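Side-chain contact in FAD-dependent oxidoreductase (Actinomadura kijaniata, PDB 3M9V), which is probably a flavin-dependent oxidoreductase of the acyl-CoA dehydrogenase family that acts on a dTDP-linked sugar in the biosynthesis of D-kijanose: residues A[277-280]-A[281-285]. Numbering follows the deposited sequence.
Sequences TAVA and ALERR
A280 lies beneath the returning side chain of R284. The R284 chain bends at chi3 (-106°) and runs back along the helix. One face of its guanidinium then lies over the A280 backbone. A280 O lies 3.9 Å off the guanidinium plane, nearer its margin than its centre. R284 NH2 comes 3.8 Å from A280 CB. The backbone bond of this pair, R284 N to A280 O, is weak, with an N-H...O angle of only 120°. V279 and E283 sit one turn apart and point the same way. V279 CG1 is anti to the backbone N (chi1 178°), which brings it alongside the carboxylate, 3.9 Å from E283 OE2. E283 CG packs close on V279 O at 3.0 Å. E283 N also donates to V279 O. L403 of a second subunit packs on both side chains. This is the last turn or so of helix 264-283, in the helical C-terminal domain of the acyl-CoA dehydrogenase fold and away from the dTDP pocket and the flavin site. A281 N donates to T277 O at 3.0 Å in the same i to i+4 pattern. T277 O also accepts from a water, 2.8 Å away. The carbonyl is thus gripped twice. The same water lies 2.4 Å from R284 NH2, too short for a normal hydrogen bond, and this leg is doubtful. A281 CB rests 3.5 Å from A278 O. A278 and L282 meet L361 of helix 329-362, while A281 touches V362 of the same helix.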
# COMPACT_ATOMS: atom_id res chain seq x y z
N THR A 277 17.52 -2.01 15.36
CA THR A 277 18.22 -0.73 15.22
C THR A 277 17.35 0.50 15.45
O THR A 277 17.75 1.43 16.17
CB THR A 277 18.87 -0.60 13.82
OG1 THR A 277 19.75 -1.71 13.65
CG2 THR A 277 19.71 0.64 13.73
N ALA A 278 16.17 0.49 14.84
CA ALA A 278 15.22 1.58 15.00
C ALA A 278 14.75 1.70 16.44
O ALA A 278 14.76 2.80 16.98
CB ALA A 278 14.02 1.44 14.08
N VAL A 279 14.39 0.59 17.07
CA VAL A 279 13.89 0.61 18.44
C VAL A 279 15.00 1.11 19.38
O VAL A 279 14.75 1.98 20.21
CB VAL A 279 13.36 -0.80 18.83
CG1 VAL A 279 12.86 -0.88 20.27
CG2 VAL A 279 12.20 -1.16 17.90
N ALA A 280 16.23 0.60 19.23
CA ALA A 280 17.35 1.05 20.05
C ALA A 280 17.52 2.55 19.89
O ALA A 280 17.65 3.27 20.91
CB ALA A 280 18.64 0.28 19.73
N ALA A 281 17.47 3.04 18.65
CA ALA A 281 17.56 4.48 18.41
C ALA A 281 16.47 5.27 19.15
O ALA A 281 16.74 6.33 19.74
CB ALA A 281 17.60 4.83 16.91
N LEU A 282 15.24 4.77 19.19
CA LEU A 282 14.18 5.52 19.83
C LEU A 282 14.36 5.54 21.34
O LEU A 282 14.07 6.55 21.99
CB LEU A 282 12.80 4.94 19.50
CG LEU A 282 12.29 5.34 18.13
CD1 LEU A 282 11.14 4.38 17.84
CD2 LEU A 282 11.78 6.77 18.19
N GLU A 283 14.81 4.42 21.89
CA GLU A 283 15.03 4.34 23.32
C GLU A 283 16.20 5.20 23.81
O GLU A 283 16.27 5.48 25.00
CB GLU A 283 15.19 2.89 23.75
CG GLU A 283 14.03 2.15 23.12
CD GLU A 283 13.78 0.80 23.73
OE1 GLU A 283 14.75 0.06 24.05
OE2 GLU A 283 12.59 0.48 23.87
N ARG A 284 17.08 5.63 22.91
CA ARG A 284 18.28 6.36 23.33
C ARG A 284 17.92 7.83 23.48
O ARG A 284 18.73 8.62 23.94
CB ARG A 284 19.37 6.26 22.27
CG ARG A 284 20.56 5.42 22.65
CD ARG A 284 21.56 5.42 21.49
NE ARG A 284 21.55 4.15 20.78
CZ ARG A 284 21.36 3.98 19.47
NH1 ARG A 284 21.15 5.00 18.64
NH2 ARG A 284 21.37 2.76 18.96
N ARG A 285 16.71 8.21 23.09
CA ARG A 285 16.41 9.63 23.03
C ARG A 285 15.80 10.15 24.33
O ARG A 285 15.00 9.48 24.97
CB ARG A 285 15.56 9.94 21.81
CG ARG A 285 16.35 9.73 20.53
CD ARG A 285 15.50 9.84 19.27
NE ARG A 285 16.30 9.48 18.10
CZ ARG A 285 15.83 9.20 16.89
NH1 ARG A 285 14.52 9.23 16.67
NH2 ARG A 285 16.66 8.89 15.91
O HOH W 1 20.40 2.25 16.82